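PDB 4ZXH: Abbfa_003403 from Acinetobacter baumannii, which is a four-domain nonribosomal peptide synthetase that probably activates an amino acid, loads it on its phosphopantetheine-bearing carrier, condenses it with an acyl group and releases the product. Local coordinates for residues I1096-L1101 with D1105-A1110; E1112-L1117 with L1244-A1249; M1181-F1186 with S1234-Y1239; L1198-Q1203 with L1218-A1223. One frame throughout, in Å; residues are numbered along the deposited sequence.

How the interactions relate
All four contacts lie in the C-terminal thioesterase domain. Interaction 1 closes the loop between strand 1093-1096 and helix 1111-1125. Interaction 2, its centre about 7 Å away, joins helix 1111-1125 to helix 1233-1251, which also serves interaction 3 and packs on the loop of interaction 1 (Glu-1108 O to Ala-1245 CB, 3.6 Å). The centres of interactions 2 and 3 are about 17 Å apart. Interaction 4 is nested in the loop that interaction 3 closes, about 10 Å away between centres; Ser-1184 OG reaches Ile-1200 O at 2.7 Å, a probable hydrogen bond. Interactions 3 and 4 fall in the helical insertion between strands 1157-1163 and 1262-1267, consistent with a lid over the probable Cys-1137, His-1297, Asp-1164 triad.

Interaction 1: I1096-L1101 with D1105-A1110; sequences IQSPGL and DAAEVA
Pro-1099 and Ala-1106 pack CB to CB at 3.9 Å. Next to them the backbones themselves come together. Gly-1100 has no side chain, and its CA rests 3.5 Å from Ala-1107 N, while the Ala-1107 methyl (CB) rests against both that CA and Ser-1098 OG, 3.8 Å from each.

The polar part belongs to Ser-1098. With OG anti to the backbone N (chi1 170°), the hydroxyl sits where it can accept from Gly-1100 N at 3.0 Å, an ST turn; the bond is somewhat bent, 145° at the hydrogen. Leu-1101 N bonds back to Ser-1098 O, adding a 3-10 turn to the same corner. The hydroxyl also meets a water 2.8 Å from OG, and that water accepts from Glu-1108 N at 3.2 Å, bridging the two segments.

Both segments belong to the connection from strand 1093-1096 to helix 1111-1125, part of a beta-alpha-beta crossover of the alpha/beta-hydrolase sheet. Pro-1099 is also packed against Leu-1117 and Tyr-1118 of that helix, and Ala-1107 against Ala-1245 of helix 1233-1251.

The two arms of the loop are thus joined by van der Waals contact and one bridging water, with no direct polar bond between them, and the serine hydroxyl serves its own turn and, through the water, Glu-1108 N.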
loop_
_atom_site.group_PDB
_atom_site.type_symbol
_atom_site.label_atom_id
_atom_site.label_comp_id
_atom_site.label_asym_id
_atom_site.label_seq_id
_atom_site.Cartn_x
_atom_site.Cartn_y
_atom_site.Cartn_z
ATOM N N ILE A 1096 7.628 39.688 9.766
ATOM C CA ILE A 1096 7.631 40.068 8.368
ATOM C C ILE A 1096 8.917 39.666 7.666
ATOM O O ILE A 1096 10.007 40.109 8.033
ATOM C CB ILE A 1096 7.409 41.563 8.225
ATOM C CG1 ILE A 1096 6.021 41.916 8.768
ATOM C CG2 ILE A 1096 7.579 41.985 6.778
ATOM C CD1 ILE A 1096 5.564 43.323 8.466
ATOM N N GLN A 1097 8.790 38.809 6.659
ATOM C CA GLN A 1097 9.933 38.464 5.820
ATOM C C GLN A 1097 10.059 39.460 4.648
ATOM O O GLN A 1097 9.103 40.137 4.290
ATOM C CB GLN A 1097 9.786 37.037 5.293
ATOM C CG GLN A 1097 8.679 36.902 4.288
ATOM C CD GLN A 1097 8.451 35.477 3.891
ATOM O OE1 GLN A 1097 9.262 34.595 4.188
ATOM N NE2 GLN A 1097 7.321 35.226 3.243
ATOM N N SER A 1098 11.230 39.543 4.042
ATOM C CA SER A 1098 11.398 40.421 2.885
ATOM C C SER A 1098 10.735 39.873 1.614
ATOM O O SER A 1098 10.808 38.672 1.325
ATOM C CB SER A 1098 12.889 40.662 2.637
ATOM O OG SER A 1098 13.102 41.315 1.408
ATOM N N PRO A 1099 10.089 40.751 0.845
ATOM C CA PRO A 1099 9.582 40.373 -0.487
ATOM C C PRO A 1099 10.684 39.748 -1.362
ATOM O O PRO A 1099 10.427 38.907 -2.222
ATOM C CB PRO A 1099 9.115 41.706 -1.087
ATOM C CG PRO A 1099 8.830 42.583 0.084
ATOM C CD PRO A 1099 9.800 42.156 1.177
ATOM N N GLY A 1100 11.921 40.162 -1.121
ATOM C CA GLY A 1100 13.040 39.618 -1.855
ATOM C C GLY A 1100 13.154 38.096 -1.820
ATOM O O GLY A 1100 13.778 37.508 -2.714
ATOM N N LEU A 1101 12.578 37.456 -0.799
ATOM C CA LEU A 1101 12.688 36.004 -0.675
ATOM C C LEU A 1101 11.737 35.274 -1.620
ATOM O O LEU A 1101 11.898 34.073 -1.848
ATOM C CB LEU A 1101 12.419 35.546 0.754
ATOM C CG LEU A 1101 13.391 35.907 1.882
ATOM C CD1 LEU A 1101 13.050 35.133 3.176
ATOM C CD2 LEU A 1101 14.861 35.726 1.489
ATOM N N ASP A 1105 14.374 40.715 -7.336
ATOM C CA ASP A 1105 14.634 42.158 -7.349
ATOM C C ASP A 1105 13.684 42.953 -6.444
ATOM O O ASP A 1105 13.669 44.188 -6.477
ATOM C CB ASP A 1105 14.555 42.699 -8.789
ATOM C CG ASP A 1105 15.608 42.082 -9.719
ATOM O OD1 ASP A 1105 16.811 42.023 -9.353
ATOM O OD2 ASP A 1105 15.213 41.627 -10.820
ATOM N N ALA A 1106 12.900 42.252 -5.631
ATOM C CA ALA A 1106 11.842 42.903 -4.855
ATOM C C ALA A 1106 12.315 43.365 -3.476
ATOM O O ALA A 1106 11.611 44.124 -2.804
ATOM C CB ALA A 1106 10.640 41.971 -4.707
ATOM N N ALA A 1107 13.491 42.902 -3.054
ATOM C CA ALA A 1107 14.057 43.349 -1.788
ATOM C C ALA A 1107 14.340 44.831 -1.864
ATOM O O ALA A 1107 14.992 45.311 -2.808
ATOM C CB ALA A 1107 15.324 42.592 -1.455
ATOM N N GLU A 1108 13.827 45.557 -0.878
ATOM C CA GLU A 1108 14.154 46.961 -0.718
ATOM C C GLU A 1108 15.635 47.167 -0.346
ATOM O O GLU A 1108 16.236 46.333 0.345
ATOM C CB GLU A 1108 13.236 47.576 0.337
ATOM C CG GLU A 1108 11.780 47.680 -0.121
ATOM C CD GLU A 1108 11.611 48.550 -1.371
ATOM O OE1 GLU A 1108 12.450 49.457 -1.603
ATOM O OE2 GLU A 1108 10.637 48.318 -2.123
ATOM N N VAL A 1109 16.218 48.275 -0.800
ATOM C CA VAL A 1109 17.613 48.587 -0.487
ATOM C C VAL A 1109 17.780 49.849 0.366
ATOM O O VAL A 1109 18.897 50.266 0.680
ATOM C CB VAL A 1109 18.441 48.759 -1.769
ATOM C CG1 VAL A 1109 18.611 47.414 -2.475
ATOM C CG2 VAL A 1109 17.807 49.799 -2.673
ATOM N N ALA A 1110 16.671 50.465 0.733
ATOM C CA ALA A 1110 16.723 51.610 1.622
ATOM C C ALA A 1110 15.806 51.350 2.800
ATOM O O ALA A 1110 14.623 51.073 2.608
ATOM C CB ALA A 1110 16.320 52.871 0.894
HETATM O O HOH W 1 12.890 44.072 1.838
#

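Interaction 2: E1112-L1117 with L1244-A1249; sequences EEMATL and LANGIA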
loop_
_atom_site.group_PDB
_atom_site.type_symbol
_atom_site.label_atom_id
_atom_site.label_comp_id
_atom_site.label_asym_id
_atom_site.label_seq_id
_atom_site.Cartn_x
_atom_site.Cartn_y
_atom_site.Cartn_z
ATOM N N GLU A 1112 14.455 53.297 4.819
ATOM C CA GLU A 1112 13.330 54.228 4.819
ATOM C C GLU A 1112 12.183 53.683 3.941
ATOM O O GLU A 1112 11.009 53.751 4.326
ATOM C CB GLU A 1112 13.783 55.630 4.361
ATOM C CG GLU A 1112 14.796 56.352 5.323
ATOM C CD GLU A 1112 16.306 56.116 5.002
ATOM O OE1 GLU A 1112 16.643 55.173 4.244
ATOM O OE2 GLU A 1112 17.164 56.882 5.517
ATOM N N GLU A 1113 12.520 53.091 2.798
ATOM C CA GLU A 1113 11.497 52.585 1.881
ATOM C C GLU A 1113 10.907 51.276 2.381
ATOM O O GLU A 1113 9.702 51.046 2.303
ATOM C CB GLU A 1113 12.068 52.400 0.472
ATOM C CG GLU A 1113 12.413 53.693 -0.237
ATOM C CD GLU A 1113 11.251 54.673 -0.255
ATOM O OE1 GLU A 1113 10.092 54.225 -0.401
ATOM O OE2 GLU A 1113 11.497 55.893 -0.126
ATOM N N MET A 1114 11.783 50.419 2.881
ATOM C CA MET A 1114 11.411 49.171 3.547
ATOM C C MET A 1114 10.322 49.435 4.588
ATOM O O MET A 1114 9.307 48.746 4.642
ATOM C CB MET A 1114 12.658 48.561 4.200
ATOM C CG MET A 1114 12.612 47.115 4.543
ATOM S SD MET A 1114 14.243 46.536 5.111
ATOM C CE MET A 1114 15.268 46.998 3.716
ATOM N N ALA A 1115 10.545 50.466 5.398
ATOM C CA ALA A 1115 9.667 50.792 6.510
ATOM C C ALA A 1115 8.266 51.232 6.061
ATOM O O ALA A 1115 7.261 50.723 6.573
ATOM C CB ALA A 1115 10.311 51.867 7.372
ATOM N N THR A 1116 8.206 52.183 5.127
ATOM C CA THR A 1116 6.944 52.598 4.537
ATOM C C THR A 1116 6.167 51.406 3.983
ATOM O O THR A 1116 4.976 51.258 4.232
ATOM C CB THR A 1116 7.153 53.617 3.401
ATOM O OG1 THR A 1116 7.799 54.785 3.916
ATOM C CG2 THR A 1116 5.817 54.005 2.786
ATOM N N LEU A 1117 6.850 50.555 3.226
ATOM C CA LEU A 1117 6.214 49.381 2.644
ATOM C C LEU A 1117 5.616 48.475 3.715
ATOM O O LEU A 1117 4.470 48.029 3.585
ATOM C CB LEU A 1117 7.215 48.584 1.811
ATOM C CG LEU A 1117 6.591 47.337 1.187
ATOM C CD1 LEU A 1117 5.563 47.797 0.172
ATOM C CD2 LEU A 1117 7.632 46.415 0.555
ATOM N N LEU A 1244 22.190 40.774 0.295
ATOM C CA LEU A 1244 22.988 41.915 -0.169
ATOM C C LEU A 1244 22.208 43.214 -0.008
ATOM O O LEU A 1244 22.781 44.237 0.342
ATOM C CB LEU A 1244 23.425 41.741 -1.634
ATOM C CG LEU A 1244 24.446 40.627 -1.896
ATOM C CD1 LEU A 1244 24.664 40.433 -3.363
ATOM C CD2 LEU A 1244 25.765 40.889 -1.199
ATOM N N ALA A 1245 20.899 43.157 -0.258
ATOM C CA ALA A 1245 20.046 44.342 -0.246
ATOM C C ALA A 1245 19.950 44.919 1.151
ATOM O O ALA A 1245 20.045 46.136 1.358
ATOM C CB ALA A 1245 18.676 44.006 -0.767
ATOM N N ASN A 1246 19.772 44.031 2.122
ATOM C CA ASN A 1246 19.722 44.465 3.508
ATOM C C ASN A 1246 21.076 45.007 3.940
ATOM O O ASN A 1246 21.144 45.943 4.738
ATOM C CB ASN A 1246 19.268 43.322 4.405
ATOM C CG ASN A 1246 17.769 43.066 4.302
ATOM O OD1 ASN A 1246 16.989 43.965 3.952
ATOM N ND2 ASN A 1246 17.354 41.841 4.624
ATOM N N GLY A 1247 22.152 44.444 3.386
ATOM C CA GLY A 1247 23.487 44.942 3.680
ATOM C C GLY A 1247 23.653 46.399 3.277
ATOM O O GLY A 1247 24.051 47.236 4.081
ATOM N N ILE A 1248 23.353 46.688 2.015
ATOM C CA ILE A 1248 23.372 48.036 1.480
ATOM C C ILE A 1248 22.434 48.954 2.268
ATOM O O ILE A 1248 22.728 50.137 2.462
ATOM C CB ILE A 1248 22.966 48.023 0.000
ATOM C CG1 ILE A 1248 23.929 47.152 -0.799
ATOM C CG2 ILE A 1248 22.965 49.388 -0.562
ATOM C CD1 ILE A 1248 23.486 46.925 -2.246
ATOM N N ALA A 1249 21.307 48.412 2.736
ATOM C CA ALA A 1249 20.376 49.215 3.508
ATOM C C ALA A 1249 21.031 49.622 4.818
ATOM O O ALA A 1249 21.009 50.800 5.198
ATOM C CB ALA A 1249 19.089 48.466 3.760
#
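Met-1114 reaches from helix 1112-1117 to two residues of helix 1244-1249, a pairing of helices within the alpha/beta-hydrolase fold of the thioesterase domain. Its terminal methyl does the touching: CE lies 3.5 Å from Asn-1246 OD1 and 4.1 Å from Ala-1249 CB. The sulfur stands a little further back, with SD 3.9 Å from the same OD1. The two longer side chains run roughly perpendicular, and the thioether end meets the amide oxygen. This is van der Waals packing with a weakly polar side to it; the methyl of Ala-1249 supplies the purely apolar surface.

How Met-1114 gets there follows from its torsions. CG is anti to the backbone N (chi1 -161°), the next bond is extended as well, and the chain bends only at the last torsion (chi3 -56°), which turns CE toward the other helix.

One shell out, the loop of residues 1105-1110 comes in between: Glu-1108 O approaches both Met-1114 CE, at 3.6 Å, and Ala-1245 CB. Ile-1142 of helix 1138-1152 also packs on the methionine side chain; that helix follows the probable nucleophile elbow. Asn-1246 also touches His-1071, in the loop after strand 1067-1070, a loop that contributes to the oxyanion hole in related thioesterases. The amide is fixed in its rotation from this same loop: Asn-1246 ND2 gives a hydrogen bond to Ile-1073 O.

Interaction 3: M1181-F1186 with S1234-Y1239; sequences MLLSWF and SDFRLY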
loop_
_atom_site.group_PDB
_atom_site.type_symbol
_atom_site.label_atom_id
_atom_site.label_comp_id
_atom_site.label_asym_id
_atom_site.label_seq_id
_atom_site.Cartn_x
_atom_site.Cartn_y
_atom_site.Cartn_z
ATOM N N MET A 1181 34.176 37.530 -0.275
ATOM C CA MET A 1181 33.949 37.713 1.156
ATOM C C MET A 1181 32.452 37.792 1.477
ATOM O O MET A 1181 32.019 37.320 2.525
ATOM C CB MET A 1181 34.660 38.967 1.671
ATOM C CG MET A 1181 34.720 39.067 3.194
ATOM S SD MET A 1181 35.336 37.584 4.062
ATOM C CE MET A 1181 37.101 37.945 3.993
ATOM N N LEU A 1182 31.663 38.380 0.577
ATOM C CA LEU A 1182 30.246 38.569 0.864
ATOM C C LEU A 1182 29.574 37.203 0.870
ATOM O O LEU A 1182 28.753 36.908 1.742
ATOM C CB LEU A 1182 29.598 39.522 -0.144
ATOM C CG LEU A 1182 29.907 41.012 0.114
ATOM C CD1 LEU A 1182 29.315 41.958 -0.936
ATOM C CD2 LEU A 1182 29.415 41.393 1.502
ATOM N N LEU A 1183 29.966 36.356 -0.078
ATOM C CA LEU A 1183 29.507 34.972 -0.109
ATOM C C LEU A 1183 29.965 34.205 1.114
ATOM O O LEU A 1183 29.206 33.415 1.681
ATOM C CB LEU A 1183 30.006 34.257 -1.355
ATOM C CG LEU A 1183 28.998 34.116 -2.483
ATOM C CD1 LEU A 1183 29.604 33.200 -3.522
ATOM C CD2 LEU A 1183 27.690 33.550 -1.930
ATOM N N SER A 1184 31.211 34.419 1.524
ATOM C CA SER A 1184 31.676 33.713 2.702
ATOM C C SER A 1184 30.839 34.106 3.931
ATOM O O SER A 1184 30.381 33.238 4.690
ATOM C CB SER A 1184 33.142 33.978 2.958
ATOM O OG SER A 1184 33.480 33.406 4.206
ATOM N N TRP A 1185 30.614 35.406 4.105
ATOM C CA TRP A 1185 29.706 35.880 5.147
ATOM C C TRP A 1185 28.327 35.257 5.012
ATOM O O TRP A 1185 27.779 34.740 5.981
ATOM C CB TRP A 1185 29.578 37.395 5.120
ATOM C CG TRP A 1185 30.814 38.082 5.562
ATOM C CD1 TRP A 1185 31.953 37.499 6.046
ATOM C CD2 TRP A 1185 31.052 39.484 5.566
ATOM N NE1 TRP A 1185 32.889 38.454 6.338
ATOM C CE2 TRP A 1185 32.360 39.687 6.051
ATOM C CE3 TRP A 1185 30.289 40.596 5.200
ATOM C CZ2 TRP A 1185 32.914 40.941 6.189
ATOM C CZ3 TRP A 1185 30.849 41.845 5.326
ATOM C CH2 TRP A 1185 32.150 42.005 5.818
ATOM N N PHE A 1186 27.789 35.284 3.804
ATOM C CA PHE A 1186 26.454 34.773 3.580
ATOM C C PHE A 1186 26.340 33.297 3.947
ATOM O O PHE A 1186 25.347 32.873 4.563
ATOM C CB PHE A 1186 26.039 34.971 2.131
ATOM C CG PHE A 1186 24.688 34.430 1.831
ATOM C CD1 PHE A 1186 23.580 34.897 2.525
ATOM C CD2 PHE A 1186 24.515 33.465 0.859
ATOM C CE1 PHE A 1186 22.322 34.402 2.267
ATOM C CE2 PHE A 1186 23.246 32.964 0.587
ATOM C CZ PHE A 1186 22.145 33.431 1.302
ATOM N N SER A 1234 18.505 29.580 -8.926
ATOM C CA SER A 1234 17.779 30.839 -8.965
ATOM C C SER A 1234 17.214 31.142 -7.576
ATOM O O SER A 1234 17.266 32.281 -7.111
ATOM C CB SER A 1234 16.674 30.800 -10.013
ATOM O OG SER A 1234 15.526 30.196 -9.482
ATOM N N ASP A 1235 16.689 30.113 -6.917
ATOM C CA ASP A 1235 16.241 30.224 -5.530
ATOM C C ASP A 1235 17.372 30.804 -4.680
ATOM O O ASP A 1235 17.163 31.694 -3.846
ATOM C CB ASP A 1235 15.806 28.850 -4.966
ATOM C CG ASP A 1235 14.496 28.325 -5.579
ATOM O OD1 ASP A 1235 13.621 29.148 -5.942
ATOM O OD2 ASP A 1235 14.342 27.079 -5.693
ATOM N N PHE A 1236 18.579 30.298 -4.895
ATOM C CA PHE A 1236 19.714 30.753 -4.105
ATOM C C PHE A 1236 19.996 32.249 -4.377
ATOM O O PHE A 1236 20.313 32.994 -3.455
ATOM C CB PHE A 1236 20.940 29.874 -4.383
ATOM C CG PHE A 1236 22.159 30.243 -3.578
ATOM C CD1 PHE A 1236 22.311 29.790 -2.272
ATOM C CD2 PHE A 1236 23.164 31.031 -4.135
ATOM C CE1 PHE A 1236 23.439 30.130 -1.524
ATOM C CE2 PHE A 1236 24.298 31.373 -3.405
ATOM C CZ PHE A 1236 24.431 30.923 -2.092
ATOM N N ARG A 1237 19.827 32.696 -5.620
ATOM C CA ARG A 1237 19.992 34.115 -5.934
ATOM C C ARG A 1237 19.021 35.017 -5.163
ATOM O O ARG A 1237 19.420 36.089 -4.691
ATOM C CB ARG A 1237 19.827 34.368 -7.431
ATOM C CG ARG A 1237 21.098 34.197 -8.227
ATOM C CD ARG A 1237 21.135 35.165 -9.395
ATOM N NE ARG A 1237 22.408 35.098 -10.106
ATOM C CZ ARG A 1237 23.451 35.883 -9.842
ATOM N NH1 ARG A 1237 23.372 36.787 -8.867
ATOM N NH2 ARG A 1237 24.578 35.754 -10.542
ATOM N N LEU A 1238 17.759 34.600 -5.039
ATOM C CA LEU A 1238 16.798 35.390 -4.280
ATOM C C LEU A 1238 17.322 35.624 -2.868
ATOM O O LEU A 1238 17.237 36.735 -2.344
ATOM C CB LEU A 1238 15.425 34.708 -4.219
ATOM C CG LEU A 1238 14.676 34.531 -5.542
ATOM C CD1 LEU A 1238 13.292 33.967 -5.326
ATOM C CD2 LEU A 1238 14.606 35.855 -6.250
ATOM N N TYR A 1239 17.883 34.583 -2.263
ATOM C CA TYR A 1239 18.274 34.662 -0.861
ATOM C C TYR A 1239 19.547 35.462 -0.700
ATOM O O TYR A 1239 19.707 36.205 0.263
ATOM C CB TYR A 1239 18.455 33.263 -0.252
ATOM C CG TYR A 1239 17.225 32.386 -0.377
ATOM C CD1 TYR A 1239 15.951 32.948 -0.501
ATOM C CD2 TYR A 1239 17.333 30.993 -0.379
ATOM C CE1 TYR A 1239 14.820 32.146 -0.625
ATOM C CE2 TYR A 1239 16.212 30.185 -0.503
ATOM C CZ TYR A 1239 14.955 30.768 -0.625
ATOM O OH TYR A 1239 13.837 29.973 -0.754
#
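Phe-1186 and Phe-1236 form the aromatic centre of this contact, an offset edge-to-face pair between two helices of the insertion between strands 1157-1163 and 1262-1267, which probably forms the lid of this alpha/beta-hydrolase thioesterase. The ring centroids are 5.5 Å apart and the planes stand at 65°. The edge of Phe-1186 is turned toward the face of Phe-1236, its CE2 3.5 Å from Phe-1236 CE1. The two rings bridge segment axes that are 13.0 Å apart at closest approach and run nearly perpendicular, at 93°. In both residues CG is anti to the backbone N, which sends the rings into the space between the helices.

Around this pair the packing is dense. Leu-1183 brings CD2 to the edge of the Phe-1236 ring, near its plane and 4.2 Å from CZ. Phe-1186 CZ rests 4.0 Å from Tyr-1239 CB, and its ring also meets those of Phe-1240 and Tyr-1243, further along the same helix as Phe-1236. Val-1217 and Phe-1214 of helix 1210-1223 add to the apolar surroundings of Phe-1236 and Leu-1183.

The loose, exposed part is Arg-1237, which points away from helix 1181-1186 and is poorly ordered. Tyr-1239 lends the contact its CB and backbone, while its ring leaves to pack on Leu-1101 and Asp-976. Over the centre of one face of that phenol, 3.4 Å above the ring plane, stands Asp-1235 O.

Interaction 4: L1198-Q1203 with L1218-A1223; sequences LTIPAQ and LKEAKA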
loop_
_atom_site.group_PDB
_atom_site.type_symbol
_atom_site.label_atom_id
_atom_site.label_comp_id
_atom_site.label_asym_id
_atom_site.label_seq_id
_atom_site.Cartn_x
_atom_site.Cartn_y
_atom_site.Cartn_z
ATOM N N LEU A 1198 29.138 27.045 8.982
ATOM C CA LEU A 1198 29.468 26.725 7.614
ATOM C C LEU A 1198 30.592 27.678 7.236
ATOM O O LEU A 1198 30.393 28.885 7.188
ATOM C CB LEU A 1198 28.249 26.876 6.720
ATOM C CG LEU A 1198 28.477 26.669 5.235
ATOM C CD1 LEU A 1198 28.985 25.261 5.005
ATOM C CD2 LEU A 1198 27.184 26.945 4.494
ATOM N N THR A 1199 31.784 27.128 7.038
ATOM C CA THR A 1199 32.983 27.918 6.801
ATOM C C THR A 1199 33.496 27.735 5.373
ATOM O O THR A 1199 34.215 26.787 5.076
ATOM C CB THR A 1199 34.106 27.551 7.780
ATOM O OG1 THR A 1199 33.675 27.788 9.123
ATOM C CG2 THR A 1199 35.329 28.399 7.521
ATOM N N ILE A 1200 33.096 28.635 4.488
ATOM C CA ILE A 1200 33.656 28.680 3.151
ATOM C C ILE A 1200 34.584 29.894 3.117
ATOM O O ILE A 1200 34.127 31.036 3.066
ATOM C CB ILE A 1200 32.581 28.813 2.060
ATOM C CG1 ILE A 1200 31.384 27.897 2.322
ATOM C CG2 ILE A 1200 33.169 28.526 0.712
ATOM C CD1 ILE A 1200 31.692 26.468 2.196
ATOM N N PRO A 1201 35.893 29.656 3.185
ATOM C CA PRO A 1201 36.831 30.785 3.215
ATOM C C PRO A 1201 36.776 31.632 1.949
ATOM O O PRO A 1201 36.703 31.076 0.854
ATOM C CB PRO A 1201 38.196 30.101 3.346
ATOM C CG PRO A 1201 37.894 28.738 3.918
ATOM C CD PRO A 1201 36.571 28.355 3.330
ATOM N N ALA A 1202 36.810 32.955 2.102
ATOM C CA ALA A 1202 36.840 33.869 0.960
ATOM C C ALA A 1202 37.937 33.486 0.006
ATOM O O ALA A 1202 37.755 33.566 -1.201
ATOM C CB ALA A 1202 37.041 35.303 1.412
ATOM N N GLN A 1203 39.079 33.068 0.550
ATOM C CA GLN A 1203 40.218 32.704 -0.288
ATOM C C GLN A 1203 39.917 31.508 -1.201
ATOM O O GLN A 1203 40.397 31.460 -2.334
ATOM C CB GLN A 1203 41.444 32.385 0.555
ATOM C CG GLN A 1203 42.699 32.246 -0.304
ATOM C CD GLN A 1203 43.815 31.482 0.387
ATOM O OE1 GLN A 1203 43.715 31.136 1.567
ATOM N NE2 GLN A 1203 44.882 31.205 -0.351
ATOM N N LEU A 1218 25.844 26.854 -2.585
ATOM C CA LEU A 1218 24.542 26.198 -2.575
ATOM C C LEU A 1218 24.702 24.750 -2.158
ATOM O O LEU A 1218 24.024 24.279 -1.259
ATOM C CB LEU A 1218 23.868 26.278 -3.942
ATOM C CG LEU A 1218 22.523 25.543 -4.057
ATOM C CD1 LEU A 1218 21.554 26.030 -2.994
ATOM C CD2 LEU A 1218 21.927 25.724 -5.430
ATOM N N LYS A 1219 25.622 24.063 -2.823
ATOM C CA LYS A 1219 25.870 22.643 -2.609
ATOM C C LYS A 1219 26.236 22.384 -1.147
ATOM O O LYS A 1219 25.693 21.472 -0.512
ATOM C CB LYS A 1219 26.980 22.160 -3.560
ATOM C CG LYS A 1219 27.137 20.663 -3.660
ATOM C CD LYS A 1219 28.233 20.265 -4.655
ATOM N N GLU A 1220 27.130 23.214 -0.608
ATOM C CA GLU A 1220 27.567 23.066 0.769
ATOM C C GLU A 1220 26.417 23.290 1.744
ATOM O O GLU A 1220 26.223 22.489 2.669
ATOM C CB GLU A 1220 28.724 24.018 1.080
ATOM C CG GLU A 1220 30.091 23.542 0.547
ATOM C CD GLU A 1220 30.449 22.129 1.002
ATOM O OE1 GLU A 1220 30.207 21.778 2.181
ATOM O OE2 GLU A 1220 30.960 21.357 0.166
ATOM N N ALA A 1221 25.660 24.371 1.533
ATOM C CA ALA A 1221 24.502 24.691 2.372
ATOM C C ALA A 1221 23.504 23.533 2.429
ATOM O O ALA A 1221 22.997 23.184 3.499
ATOM C CB ALA A 1221 23.824 25.923 1.874
ATOM N N LYS A 1222 23.228 22.936 1.276
ATOM C CA LYS A 1222 22.414 21.732 1.223
ATOM C C LYS A 1222 23.027 20.584 2.022
ATOM O O LYS A 1222 22.328 19.854 2.728
ATOM C CB LYS A 1222 22.221 21.288 -0.219
ATOM C CG LYS A 1222 21.161 22.046 -0.968
ATOM C CD LYS A 1222 21.091 21.512 -2.375
ATOM C CE LYS A 1222 20.241 22.365 -3.274
ATOM N NZ LYS A 1222 20.195 21.702 -4.606
ATOM N N ALA A 1223 24.339 20.419 1.893
ATOM C CA ALA A 1223 25.035 19.305 2.532
ATOM C C ALA A 1223 24.886 19.299 4.055
ATOM O O ALA A 1223 25.079 18.267 4.686
ATOM C CB ALA A 1223 26.461 19.334 2.169
#
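Glu-1220 carries the one flat group among the touching residues, and neither face nor edge of its carboxylate meets the other segment. Contact is made lower down the chain, where its CB and CG lie against the ends of Ile-1200 and Leu-1198. Ile-1200 CD1 comes to 3.7 Å from Glu-1220 CG, and it is also 4.0 Å from Glu-1220 CB. Leu-1198 CD1 approaches that same CB at 4.1 Å, so two branched side chains share one aliphatic stem. A bend at chi2 (-54°) tilts the acid end off this apolar seat.

The second branch of Leu-1198 goes to the neighbouring residue. With CG anti to the backbone N (chi1 176°), the leucine straddles the helix surface: CD2 lies 4.1 Å from Ala-1221 CA and 4.4 Å from Ala-1221 CB. The small alanine lets the helix backbone come within range of the leucine methyl.

In the helical insertion of the thioesterase domain, residues 1198-1201 are the last part of the link from helix 1179-1191 to helix 1202-1206, and they run beside the end of helix 1210-1223. Leu-1198 and Ile-1200 are wedged between two helices, since both also pack on Ala-1187 of helix 1179-1191. Further along helix 1218-1223, Lys-1222 NZ gives hydrogen bonds to Leu-1229 O and Ala-1231 O, tying this helix to the loop that leads into helix 1233-1251.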